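Side-chain contacts in N-acyl-D-glutamate deacylase (Bordetella bronchiseptica, PDB 3GIP), which hydrolyses N-acyl-D-glutamate to D-glutamate and a carboxylate, as a zinc-containing member of the amidohydrolase superfamily: residues 349-354 and 386-391; 265-270 and 355-360; 382-387 and 402-407; 15-20 and 395-400. All blocks are in the same frame, centred on the assembly; numbering follows the deposited sequence.

From the N terminus, contact 4 opens first, at 15-20, and closes at 395-400, so its loop encloses both contact 1 and contact 2. Contact 2 starts on helix 260-272 and closes at 355-360. Before it does so, contact 1 has begun at 349-354 on helix 348-356, so the two cross; contact 1 ends at 386-391 on helix 376-391. Contact 3 begins on that helix, sharing G386 and R387 with contact 1, and runs past the end of contact 4 to 402-407, crossing it. Together they join helices 260-272, 348-356, 376-391 and 397-404, and fasten the last to the chain leaving strand 15-16, near the N terminus.

Contact 1. Residues 349-354 and 386-391; sequences DEVKRI and GRYVRE
K352 lies across the ring of Y388, joining helix 348-356 to helix 376-391. Its CG stands anti to the carbonyl carbon (chi1 -71°), and from CB this turn carries the chain over one face of the tyrosine: CG sits 3.9 Å from the centroid of the Y388 ring, only 20° off the ring normal, a CH-pi contact. Beyond CG the chain is extended, and K352 CE reaches the rim of the ring at 3.6 Å from Y388 CE1. The ammonium group passes on toward polar partners. K352 NZ donates to a water at 3.0 Å, which in turn donates to R387 O at 2.9 Å, and it also forms a salt bridge with E348. Because R387 pairs with the same carboxylate, E348 probably balances two like charges.

V351 takes the ring from another direction, its CG1 lying near the ring plane 3.3 Å from Y388 OH. That hydroxyl is buried with no polar partner in the model. Y388 also touches P283 and L394. An aliphatic lysine stem laid on an aromatic face, with its charge led out to water and carboxylate, here joins helix 348-356 to the pi-type turn that ends helix 376-391 in a TIM-barrel-type amidohydrolase.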
loop_
_atom_site.group_PDB
_atom_site.type_symbol
_atom_site.label_atom_id
_atom_site.label_comp_id
_atom_site.label_asym_id
_atom_site.label_seq_id
_atom_site.Cartn_x
_atom_site.Cartn_y
_atom_site.Cartn_z
ATOM N N ASP A 349 19.661 7.041 -1.358
ATOM C CA ASP A 349 20.444 5.981 -1.984
ATOM C C ASP A 349 20.081 4.630 -1.386
ATOM O O ASP A 349 20.120 3.611 -2.075
ATOM C CB ASP A 349 21.950 6.226 -1.823
ATOM C CG ASP A 349 22.442 7.399 -2.644
ATOM O OD1 ASP A 349 21.847 7.680 -3.706
ATOM O OD2 ASP A 349 23.440 8.029 -2.234
ATOM N N GLU A 350 19.732 4.620 -0.101
ATOM C CA GLU A 350 19.350 3.382 0.564
ATOM C C GLU A 350 17.950 2.957 0.124
ATOM O O GLU A 350 17.694 1.768 -0.068
ATOM C CB GLU A 350 19.395 3.547 2.085
ATOM C CG GLU A 350 18.967 2.298 2.844
ATOM C CD GLU A 350 19.606 2.210 4.211
ATOM O OE1 GLU A 350 19.593 3.224 4.936
ATOM O OE2 GLU A 350 20.119 1.125 4.560
ATOM N N VAL A 351 17.046 3.923 -0.018
ATOM C CA VAL A 351 15.690 3.619 -0.463
ATOM C C VAL A 351 15.802 2.904 -1.803
ATOM O O VAL A 351 15.124 1.908 -2.057
ATOM C CB VAL A 351 14.853 4.899 -0.669
ATOM C CG1 VAL A 351 13.471 4.532 -1.184
ATOM C CG2 VAL A 351 14.742 5.672 0.638
ATOM N N LYS A 352 16.676 3.422 -2.661
ATOM C CA LYS A 352 16.893 2.841 -3.975
ATOM C C LYS A 352 17.467 1.427 -3.898
ATOM O O LYS A 352 17.052 0.547 -4.657
ATOM C CB LYS A 352 17.816 3.750 -4.797
ATOM C CG LYS A 352 17.158 5.058 -5.224
ATOM C CD LYS A 352 18.139 5.957 -5.969
ATOM C CE LYS A 352 17.431 7.140 -6.603
ATOM N NZ LYS A 352 18.397 8.074 -7.251
ATOM N N ARG A 353 18.415 1.198 -2.988
ATOM C CA ARG A 353 19.004 -0.133 -2.850
ATOM C C ARG A 353 17.971 -1.143 -2.364
ATOM O O ARG A 353 17.964 -2.298 -2.793
ATOM C CB ARG A 353 20.181 -0.121 -1.868
ATOM C CG ARG A 353 21.406 0.634 -2.345
ATOM C CD ARG A 353 22.637 0.202 -1.551
ATOM N NE ARG A 353 22.528 0.493 -0.121
ATOM C CZ ARG A 353 22.747 1.688 0.423
ATOM N NH1 ARG A 353 23.093 2.713 -0.343
ATOM N NH2 ARG A 353 22.623 1.862 1.733
ATOM N N ILE A 354 17.107 -0.706 -1.455
ATOM C CA ILE A 354 16.073 -1.582 -0.924
ATOM C C ILE A 354 15.113 -1.954 -2.050
ATOM O O ILE A 354 14.721 -3.114 -2.178
ATOM C CB ILE A 354 15.301 -0.895 0.223
ATOM C CG1 ILE A 354 16.246 -0.686 1.408
ATOM C CG2 ILE A 354 14.102 -1.751 0.643
ATOM C CD1 ILE A 354 15.656 0.142 2.532
ATOM N N GLY A 386 9.666 6.986 -13.504
ATOM C CA GLY A 386 10.428 8.106 -14.026
ATOM C C GLY A 386 11.767 8.374 -13.367
ATOM O O GLY A 386 12.770 8.557 -14.055
ATOM N N ARG A 387 11.792 8.392 -12.039
ATOM C CA ARG A 387 13.016 8.687 -11.293
ATOM C C ARG A 387 13.915 7.475 -11.053
ATOM O O ARG A 387 15.126 7.540 -11.264
ATOM C CB ARG A 387 12.637 9.335 -9.953
ATOM C CG ARG A 387 13.790 9.858 -9.090
ATOM C CD ARG A 387 13.217 10.451 -7.795
ATOM N NE ARG A 387 14.222 11.006 -6.886
ATOM C CZ ARG A 387 14.736 12.228 -6.990
ATOM N NH1 ARG A 387 14.348 13.037 -7.968
ATOM N NH2 ARG A 387 15.626 12.652 -6.100
ATOM N N TYR A 388 13.332 6.364 -10.616
ATOM C CA TYR A 388 14.127 5.173 -10.332
ATOM C C TYR A 388 14.488 4.342 -11.558
ATOM O O TYR A 388 15.571 3.758 -11.622
ATOM C CB TYR A 388 13.402 4.303 -9.293
ATOM C CG TYR A 388 13.456 4.854 -7.878
ATOM C CD1 TYR A 388 13.837 6.175 -7.630
ATOM C CD2 TYR A 388 13.125 4.053 -6.783
ATOM C CE1 TYR A 388 13.891 6.684 -6.329
ATOM C CE2 TYR A 388 13.174 4.556 -5.478
ATOM C CZ TYR A 388 13.558 5.869 -5.259
ATOM O OH TYR A 388 13.618 6.372 -3.974
ATOM N N VAL A 389 13.595 4.300 -12.539
ATOM C CA VAL A 389 13.854 3.525 -13.741
ATOM C C VAL A 389 14.472 4.354 -14.866
ATOM O O VAL A 389 15.636 4.151 -15.216
ATOM C CB VAL A 389 12.563 2.842 -14.246
ATOM C CG1 VAL A 389 12.825 2.119 -15.562
ATOM C CG2 VAL A 389 12.067 1.852 -13.199
ATOM N N ARG A 390 13.719 5.299 -15.418
ATOM C CA ARG A 390 14.248 6.096 -16.524
ATOM C C ARG A 390 15.466 6.940 -16.159
ATOM O O ARG A 390 16.461 6.951 -16.891
ATOM C CB ARG A 390 13.162 7.003 -17.115
ATOM C CG ARG A 390 13.615 7.708 -18.400
ATOM C CD ARG A 390 12.501 8.523 -19.033
ATOM N NE ARG A 390 11.991 9.538 -18.118
ATOM C CZ ARG A 390 10.780 9.519 -17.570
ATOM N NH1 ARG A 390 9.933 8.533 -17.845
ATOM N NH2 ARG A 390 10.421 10.485 -16.735
ATOM N N GLU A 391 15.395 7.639 -15.032
ATOM C CA GLU A 391 16.498 8.499 -14.609
ATOM C C GLU A 391 17.690 7.793 -13.964
ATOM O O GLU A 391 18.831 7.989 -14.385
ATOM C CB GLU A 391 15.972 9.590 -13.667
ATOM C CG GLU A 391 15.174 10.680 -14.380
ATOM C CD GLU A 391 14.471 11.642 -13.432
ATOM O OE1 GLU A 391 14.851 11.720 -12.242
ATOM O OE2 GLU A 391 13.538 12.339 -13.887
HETATM O O HOH W 1 17.057 9.100 -9.693
#

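Contact 2. Residues 265-270 and 355-360; sequences ANIDRA and FQHPCC
D268 OD1 is gripped by two groups: H357 NE2 donates to it at 2.8 Å, and R271 NE, on the same helix as the aspartate, forms a salt bridge with it. The bond from H357 is fairly straight, with an N-H...O angle of 158°. It arrives on the syn side of the carboxylate, 23° out of that plane, while the oxygen stays close to the plane of the imidazole. The two side chains come from opposite directions, the ring's edge meeting a carboxylate that is only moderately twisted against it.

With chi1 at -175°, which sets CG opposite the backbone N, the imidazole of H357 extends toward helix 260-272. Its other nitrogen is occupied within the turn: C359 N donates to H357 ND1 at 2.9 Å, from a position tilted out of the ring plane. P358 CD lies over one face, and I267 CG2 lies 4.3 Å from H357 NE2, a loose van der Waals approach. H357 to C360 form a type I turn, closed by C360 N to H357 O at 3.0 Å, that leads from helix 348-356 into strand 360-362.

With NE2 donating and ND1 accepting, the pattern is consistent with a neutral histidine carrying its proton on NE2. The neighbouring arginine would favour an ionised D268, giving a His-carboxylate hydrogen bond that links helix 260-272 to the turn that follows helix 348-356.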
loop_
_atom_site.group_PDB
_atom_site.type_symbol
_atom_site.label_atom_id
_atom_site.label_comp_id
_atom_site.label_asym_id
_atom_site.label_seq_id
_atom_site.Cartn_x
_atom_site.Cartn_y
_atom_site.Cartn_z
ATOM N N ALA A 265 19.853 -8.957 4.413
ATOM C CA ALA A 265 20.620 -10.195 4.502
ATOM C C ALA A 265 19.828 -11.188 5.346
ATOM O O ALA A 265 19.805 -12.388 5.062
ATOM C CB ALA A 265 21.985 -9.931 5.139
ATOM N N ASN A 266 19.167 -10.673 6.378
ATOM C CA ASN A 266 18.366 -11.504 7.271
ATOM C C ASN A 266 17.158 -12.015 6.496
ATOM O O ASN A 266 16.785 -13.187 6.591
ATOM C CB ASN A 266 17.918 -10.677 8.477
ATOM C CG ASN A 266 17.492 -11.534 9.648
ATOM O OD1 ASN A 266 17.506 -12.762 9.573
ATOM N ND2 ASN A 266 17.110 -10.887 10.744
ATOM N N ILE A 267 16.553 -11.124 5.720
ATOM C CA ILE A 267 15.403 -11.477 4.898
ATOM C C ILE A 267 15.815 -12.574 3.918
ATOM O O ILE A 267 15.087 -13.544 3.713
ATOM C CB ILE A 267 14.893 -10.234 4.140
ATOM C CG1 ILE A 267 14.176 -9.308 5.128
ATOM C CG2 ILE A 267 13.984 -10.640 2.988
ATOM C CD1 ILE A 267 13.752 -7.972 4.550
ATOM N N ASP A 268 16.995 -12.426 3.323
ATOM C CA ASP A 268 17.485 -13.425 2.383
ATOM C C ASP A 268 17.693 -14.775 3.059
ATOM O O ASP A 268 17.380 -15.813 2.479
ATOM C CB ASP A 268 18.791 -12.959 1.734
ATOM C CG ASP A 268 18.567 -11.888 0.683
ATOM O OD1 ASP A 268 17.405 -11.698 0.260
ATOM O OD2 ASP A 268 19.553 -11.247 0.262
ATOM N N ARG A 269 18.216 -14.771 4.283
ATOM C CA ARG A 269 18.432 -16.027 4.993
ATOM C C ARG A 269 17.101 -16.727 5.242
ATOM O O ARG A 269 17.010 -17.954 5.170
ATOM C CB ARG A 269 19.151 -15.789 6.325
ATOM C CG ARG A 269 20.619 -15.400 6.178
ATOM C CD ARG A 269 21.371 -15.527 7.503
ATOM N NE ARG A 269 20.993 -14.507 8.481
ATOM C CZ ARG A 269 21.386 -13.237 8.433
ATOM N NH1 ARG A 269 22.174 -12.819 7.451
ATOM N NH2 ARG A 269 20.998 -12.385 9.372
ATOM N N ALA A 270 16.066 -15.942 5.522
ATOM C CA ALA A 270 14.744 -16.498 5.782
ATOM C C ALA A 270 14.104 -17.098 4.533
ATOM O O ALA A 270 13.526 -18.186 4.589
ATOM C CB ALA A 270 13.830 -15.427 6.367
ATOM N N PHE A 355 14.755 -0.976 -2.877
ATOM C CA PHE A 355 13.853 -1.238 -3.989
ATOM C C PHE A 355 14.449 -2.273 -4.941
ATOM O O PHE A 355 13.725 -3.063 -5.541
ATOM C CB PHE A 355 13.546 0.045 -4.766
ATOM C CG PHE A 355 12.701 -0.184 -5.989
ATOM C CD1 PHE A 355 11.458 -0.803 -5.878
ATOM C CD2 PHE A 355 13.161 0.173 -7.252
ATOM C CE1 PHE A 355 10.687 -1.065 -7.010
ATOM C CE2 PHE A 355 12.395 -0.086 -8.390
ATOM C CZ PHE A 355 11.159 -0.706 -8.266
ATOM N N GLN A 356 15.769 -2.271 -5.079
ATOM C CA GLN A 356 16.421 -3.220 -5.969
ATOM C C GLN A 356 16.336 -4.662 -5.486
ATOM O O GLN A 356 16.554 -5.589 -6.263
ATOM C CB GLN A 356 17.884 -2.828 -6.180
ATOM C CG GLN A 356 18.045 -1.596 -7.045
ATOM C CD GLN A 356 19.497 -1.230 -7.269
ATOM O OE1 GLN A 356 20.243 -1.009 -6.318
ATOM N NE2 GLN A 356 19.903 -1.163 -8.533
ATOM N N HIS A 357 16.022 -4.865 -4.209
ATOM C CA HIS A 357 15.923 -6.227 -3.702
ATOM C C HIS A 357 14.891 -6.976 -4.545
ATOM O O HIS A 357 13.819 -6.448 -4.835
ATOM C CB HIS A 357 15.515 -6.232 -2.229
ATOM C CG HIS A 357 15.521 -7.595 -1.615
ATOM N ND1 HIS A 357 14.530 -8.524 -1.856
ATOM C CD2 HIS A 357 16.435 -8.216 -0.831
ATOM C CE1 HIS A 357 14.835 -9.657 -1.251
ATOM N NE2 HIS A 357 15.987 -9.498 -0.623
ATOM N N PRO A 358 15.204 -8.221 -4.944
ATOM C CA PRO A 358 14.314 -9.047 -5.767
ATOM C C PRO A 358 12.870 -9.206 -5.300
ATOM O O PRO A 358 11.976 -9.434 -6.118
ATOM C CB PRO A 358 15.045 -10.390 -5.824
ATOM C CG PRO A 358 16.487 -9.993 -5.741
ATOM C CD PRO A 358 16.457 -8.942 -4.651
ATOM N N CYS A 359 12.630 -9.091 -3.998
ATOM C CA CYS A 359 11.271 -9.258 -3.492
ATOM C C CYS A 359 10.608 -7.953 -3.087
ATOM O O CYS A 359 9.616 -7.959 -2.356
ATOM C CB CYS A 359 11.268 -10.215 -2.301
ATOM S SG CYS A 359 11.886 -11.865 -2.709
ATOM N N CYS A 360 11.137 -6.831 -3.567
ATOM C CA CYS A 360 10.564 -5.544 -3.204
ATOM C C CYS A 360 9.497 -5.052 -4.171
ATOM O O CYS A 360 9.740 -4.879 -5.364
ATOM C CB CYS A 360 11.658 -4.474 -3.076
ATOM S SG CYS A 360 11.085 -2.992 -2.205
#

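Contact 3. Residues 382-387 and 402-407; sequences TRVLGR and ARMTAL
The methyl end of M404 meets V384 and L385 together. M404 CE lies 3.6 Å from V384 CG1, a tip-to-tip approach, and 3.6 Å from L385 CD2, where the two side chains meet at a slant. The sulfur shares in the second contact, with M404 SD 4.0 Å from L385 CD2. M404 can span the gap because its chain is extended beyond CG (chi2 174°, chi3 163°), so the apolar contact falls on the last two atoms of a straight side chain, while the nearest CA atoms, those of V384 and M404, remain 9.8 Å apart.

In the next shell, F62 touches both L385 and M404, and V362 touches M404 as well. The backbone of M404 is hydrogen-bonded to I63, which ties it to strand 57-64. Next to it, R403 donates to the carbonyls of F355, Q356 and C360, tying helix 397-404 to the connection between helix 348-356 and strand 360-362. Between helices 397-404 and 406-412, A402 O accepts from both L407 N at 3.0 Å and T405 N at 3.3 Å, and T405 occupies the N-cap position of helix 406-412, though its side chain makes no capping bond.

The methionine thus runs from helix 397-404 to helix 376-391, with strands 57-64 and 360-362, which supply F62 and V362, beside it.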
loop_
_atom_site.group_PDB
_atom_site.type_symbol
_atom_site.label_atom_id
_atom_site.label_comp_id
_atom_site.label_asym_id
_atom_site.label_seq_id
_atom_site.Cartn_x
_atom_site.Cartn_y
_atom_site.Cartn_z
ATOM N N THR A 382 4.532 6.415 -10.477
ATOM C CA THR A 382 5.121 7.131 -11.595
ATOM C C THR A 382 6.504 7.676 -11.230
ATOM O O THR A 382 7.340 7.897 -12.108
ATOM C CB THR A 382 4.185 8.254 -12.043
ATOM O OG1 THR A 382 3.741 8.979 -10.891
ATOM C CG2 THR A 382 2.971 7.665 -12.765
ATOM N N ARG A 383 6.758 7.882 -9.939
ATOM C CA ARG A 383 8.074 8.356 -9.521
ATOM C C ARG A 383 9.047 7.188 -9.684
ATOM O O ARG A 383 10.213 7.382 -10.027
ATOM C CB ARG A 383 8.052 8.834 -8.066
ATOM C CG ARG A 383 9.345 9.518 -7.613
ATOM C CD ARG A 383 9.177 10.114 -6.220
ATOM N NE ARG A 383 10.368 10.796 -5.711
ATOM C CZ ARG A 383 10.787 11.995 -6.108
ATOM N NH1 ARG A 383 10.120 12.669 -7.036
ATOM N NH2 ARG A 383 11.870 12.533 -5.559
ATOM N N VAL A 384 8.577 5.967 -9.440
ATOM C CA VAL A 384 9.456 4.821 -9.623
ATOM C C VAL A 384 9.790 4.696 -11.109
ATOM O O VAL A 384 10.953 4.549 -11.476
ATOM C CB VAL A 384 8.806 3.506 -9.130
ATOM C CG1 VAL A 384 9.638 2.310 -9.581
ATOM C CG2 VAL A 384 8.706 3.523 -7.602
ATOM N N LEU A 385 8.777 4.778 -11.968
ATOM C CA LEU A 385 9.010 4.650 -13.404
ATOM C C LEU A 385 9.864 5.767 -13.989
ATOM O O LEU A 385 10.692 5.524 -14.865
ATOM C CB LEU A 385 7.681 4.585 -14.154
ATOM C CG LEU A 385 6.791 3.410 -13.744
ATOM C CD1 LEU A 385 5.496 3.467 -14.531
ATOM C CD2 LEU A 385 7.517 2.095 -13.991
ATOM N N GLY A 386 9.666 6.986 -13.504
ATOM C CA GLY A 386 10.428 8.106 -14.026
ATOM C C GLY A 386 11.767 8.374 -13.367
ATOM O O GLY A 386 12.770 8.557 -14.055
ATOM N N ARG A 387 11.792 8.392 -12.039
ATOM C CA ARG A 387 13.016 8.687 -11.293
ATOM C C ARG A 387 13.915 7.475 -11.053
ATOM O O ARG A 387 15.126 7.540 -11.264
ATOM C CB ARG A 387 12.637 9.335 -9.953
ATOM C CG ARG A 387 13.790 9.858 -9.090
ATOM C CD ARG A 387 13.217 10.451 -7.795
ATOM N NE ARG A 387 14.222 11.006 -6.886
ATOM C CZ ARG A 387 14.736 12.228 -6.990
ATOM N NH1 ARG A 387 14.348 13.037 -7.968
ATOM N NH2 ARG A 387 15.626 12.652 -6.100
ATOM N N ALA A 402 7.213 -5.652 -13.415
ATOM C CA ALA A 402 6.992 -6.922 -12.737
ATOM C C ALA A 402 6.833 -6.696 -11.231
ATOM O O ALA A 402 6.005 -7.339 -10.588
ATOM C CB ALA A 402 8.151 -7.879 -13.015
ATOM N N ARG A 403 7.615 -5.778 -10.669
ATOM C CA ARG A 403 7.533 -5.486 -9.238
ATOM C C ARG A 403 6.194 -4.871 -8.851
ATOM O O ARG A 403 5.768 -4.968 -7.697
ATOM C CB ARG A 403 8.628 -4.500 -8.814
ATOM C CG ARG A 403 10.038 -4.955 -9.081
ATOM C CD ARG A 403 10.348 -6.270 -8.384
ATOM N NE ARG A 403 11.772 -6.561 -8.477
ATOM C CZ ARG A 403 12.703 -5.946 -7.754
ATOM N NH1 ARG A 403 12.359 -5.017 -6.867
ATOM N NH2 ARG A 403 13.984 -6.233 -7.947
ATOM N N MET A 404 5.546 -4.228 -9.816
ATOM C CA MET A 404 4.274 -3.544 -9.587
ATOM C C MET A 404 3.063 -4.371 -9.957
ATOM O O MET A 404 1.935 -3.970 -9.671
ATOM C CB MET A 404 4.201 -2.273 -10.427
ATOM C CG MET A 404 5.354 -1.323 -10.261
ATOM S SD MET A 404 5.240 0.036 -11.440
ATOM C CE MET A 404 6.383 1.191 -10.661
ATOM N N THR A 405 3.283 -5.513 -10.596
ATOM C CA THR A 405 2.166 -6.321 -11.057
ATOM C C THR A 405 2.230 -7.801 -10.690
ATOM O O THR A 405 1.551 -8.248 -9.765
ATOM C CB THR A 405 2.024 -6.174 -12.589
ATOM O OG1 THR A 405 3.247 -6.581 -13.226
ATOM C CG2 THR A 405 1.743 -4.715 -12.961
ATOM N N ALA A 406 3.045 -8.560 -11.412
ATOM C CA ALA A 406 3.162 -9.988 -11.158
ATOM C C ALA A 406 3.633 -10.333 -9.749
ATOM O O ALA A 406 3.076 -11.228 -9.121
ATOM C CB ALA A 406 4.088 -10.626 -12.183
ATOM N N LEU A 407 4.654 -9.642 -9.250
ATOM C CA LEU A 407 5.146 -9.949 -7.909
ATOM C C LEU A 407 4.046 -9.752 -6.864
ATOM O O LEU A 407 3.820 -10.630 -6.027
ATOM C CB LEU A 407 6.388 -9.109 -7.577
ATOM C CG LEU A 407 7.060 -9.384 -6.227
ATOM C CD1 LEU A 407 7.483 -10.854 -6.117
ATOM C CD2 LEU A 407 8.268 -8.464 -6.084
#

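Contact 4. Residues 15-20 and 395-400; sequences WIIDGT and MTLEQA
A capping box begins helix 397-404, and the first turn of that helix, through L397 and E398, packs against I17 just after strand 15-16. The I17 side chain crosses those of L397 and E398 at about a right angle. Its CD1 lies 3.7 Å from L397 CG, and the same methyl comes 4.0 Å from E398 CG. The branch methyl I17 CG2, anti to the backbone N, rests 3.9 Å from E398 CA, so the isoleucine covers both a side chain and the backbone of the helix.

E398 meets I17 mainly through CA and CG. The chain bends at chi2 (90°), and its carboxylate turns to a salt bridge with R24, which also touches I17 and L397. I57 of strand 57-64 lies against I17 and L397 as well, so the apolar contact is continuous with the neighbouring strand.

The box itself is reciprocal: Q399 N donates to T396 OG1 at 3.1 Å, and T396 N donates to Q399 OE1 at 3.0 Å, in the carbonyl plane and on a lone pair. The pair engages the amides of both T396 and Q399 at the helix start.

On the other segment, D18 to T20 form an Asx turn through G19. D18 OD1 accepts both T20 N at 3.0 Å and T20 OG1 at 2.6 Å, the two donors approaching from the same face of the carboxylate.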
loop_
_atom_site.group_PDB
_atom_site.type_symbol
_atom_site.label_atom_id
_atom_site.label_comp_id
_atom_site.label_asym_id
_atom_site.label_seq_id
_atom_site.Cartn_x
_atom_site.Cartn_y
_atom_site.Cartn_z
ATOM N N TRP A 15 3.598 -1.267 -27.292
ATOM C CA TRP A 15 4.521 -2.319 -26.904
ATOM C C TRP A 15 4.060 -2.900 -25.581
ATOM O O TRP A 15 3.857 -2.179 -24.603
ATOM C CB TRP A 15 5.945 -1.774 -26.776
ATOM C CG TRP A 15 6.577 -1.487 -28.099
ATOM C CD1 TRP A 15 6.321 -0.425 -28.920
ATOM C CD2 TRP A 15 7.529 -2.308 -28.787
ATOM N NE1 TRP A 15 7.054 -0.536 -30.080
ATOM C CE2 TRP A 15 7.803 -1.682 -30.025
ATOM C CE3 TRP A 15 8.176 -3.513 -28.480
ATOM C CZ2 TRP A 15 8.699 -2.220 -30.955
ATOM C CZ3 TRP A 15 9.068 -4.050 -29.409
ATOM C CH2 TRP A 15 9.319 -3.401 -30.631
ATOM N N ILE A 16 3.889 -4.213 -25.556
ATOM C CA ILE A 16 3.427 -4.894 -24.363
ATOM C C ILE A 16 4.526 -5.331 -23.404
ATOM O O ILE A 16 5.487 -5.982 -23.803
ATOM C CB ILE A 16 2.626 -6.162 -24.730
ATOM C CG1 ILE A 16 1.369 -5.788 -25.517
ATOM C CG2 ILE A 16 2.270 -6.938 -23.468
ATOM C CD1 ILE A 16 0.324 -5.077 -24.709
ATOM N N ILE A 17 4.379 -4.943 -22.142
ATOM C CA ILE A 17 5.277 -5.379 -21.079
ATOM C C ILE A 17 4.235 -6.082 -20.214
ATOM O O ILE A 17 3.480 -5.442 -19.480
ATOM C CB ILE A 17 5.945 -4.198 -20.336
ATOM C CG1 ILE A 17 6.988 -3.554 -21.254
ATOM C CG2 ILE A 17 6.609 -4.693 -19.052
ATOM C CD1 ILE A 17 7.884 -2.533 -20.578
ATOM N N ASP A 18 4.183 -7.407 -20.341
ATOM C CA ASP A 18 3.175 -8.214 -19.660
ATOM C C ASP A 18 3.326 -8.533 -18.182
ATOM O O ASP A 18 2.468 -9.210 -17.613
ATOM C CB ASP A 18 2.964 -9.525 -20.427
ATOM C CG ASP A 18 4.234 -10.351 -20.542
ATOM O OD1 ASP A 18 5.153 -10.165 -19.713
ATOM O OD2 ASP A 18 4.307 -11.202 -21.456
ATOM N N GLY A 19 4.400 -8.059 -17.559
ATOM C CA GLY A 19 4.590 -8.320 -16.143
ATOM C C GLY A 19 5.419 -9.548 -15.805
ATOM O O GLY A 19 5.774 -9.751 -14.645
ATOM N N THR A 20 5.739 -10.360 -16.810
ATOM C CA THR A 20 6.522 -11.579 -16.590
ATOM C C THR A 20 8.025 -11.325 -16.558
ATOM O O THR A 20 8.802 -12.210 -16.192
ATOM C CB THR A 20 6.274 -12.610 -17.698
ATOM O OG1 THR A 20 6.756 -12.087 -18.941
ATOM C CG2 THR A 20 4.789 -12.923 -17.818
ATOM N N MET A 395 16.848 -0.519 -12.622
ATOM C CA MET A 395 16.444 -1.786 -13.224
ATOM C C MET A 395 15.741 -1.429 -14.527
ATOM O O MET A 395 15.506 -0.254 -14.798
ATOM C CB MET A 395 15.508 -2.581 -12.295
ATOM C CG MET A 395 14.181 -1.913 -11.971
ATOM S SD MET A 395 13.193 -2.914 -10.819
ATOM C CE MET A 395 14.179 -2.771 -9.325
ATOM N N THR A 396 15.424 -2.423 -15.347
ATOM C CA THR A 396 14.753 -2.129 -16.605
ATOM C C THR A 396 13.281 -1.877 -16.356
ATOM O O THR A 396 12.758 -2.192 -15.285
ATOM C CB THR A 396 14.861 -3.293 -17.602
ATOM O OG1 THR A 396 14.172 -4.433 -17.077
ATOM C CG2 THR A 396 16.316 -3.649 -17.848
ATOM N N LEU A 397 12.616 -1.301 -17.349
ATOM C CA LEU A 397 11.195 -1.028 -17.235
ATOM C C LEU A 397 10.456 -2.361 -17.075
ATOM O O LEU A 397 9.506 -2.465 -16.295
ATOM C CB LEU A 397 10.708 -0.280 -18.479
ATOM C CG LEU A 397 9.254 0.200 -18.471
ATOM C CD1 LEU A 397 9.000 1.070 -17.243
ATOM C CD2 LEU A 397 8.975 0.987 -19.745
ATOM N N GLU A 398 10.899 -3.382 -17.805
ATOM C CA GLU A 398 10.275 -4.697 -17.712
ATOM C C GLU A 398 10.373 -5.251 -16.295
ATOM O O GLU A 398 9.418 -5.838 -15.782
ATOM C CB GLU A 398 10.922 -5.682 -18.695
ATOM C CG GLU A 398 10.512 -5.472 -20.151
ATOM C CD GLU A 398 11.419 -4.519 -20.912
ATOM O OE1 GLU A 398 12.125 -3.709 -20.276
ATOM O OE2 GLU A 398 11.412 -4.574 -22.161
ATOM N N GLN A 399 11.528 -5.072 -15.661
ATOM C CA GLN A 399 11.712 -5.555 -14.299
ATOM C C GLN A 399 10.857 -4.755 -13.320
ATOM O O GLN A 399 10.250 -5.319 -12.410
ATOM C CB GLN A 399 13.186 -5.463 -13.888
ATOM C CG GLN A 399 14.102 -6.427 -14.626
ATOM C CD GLN A 399 15.565 -6.242 -14.254
ATOM O OE1 GLN A 399 16.123 -5.150 -14.394
ATOM N NE2 GLN A 399 16.196 -7.313 -13.783
ATOM N N ALA A 400 10.801 -3.441 -13.510
ATOM C CA ALA A 400 10.024 -2.588 -12.617
ATOM C C ALA A 400 8.535 -2.900 -12.703
ATOM O O ALA A 400 7.852 -2.981 -11.681
ATOM C CB ALA A 400 10.279 -1.119 -12.941
#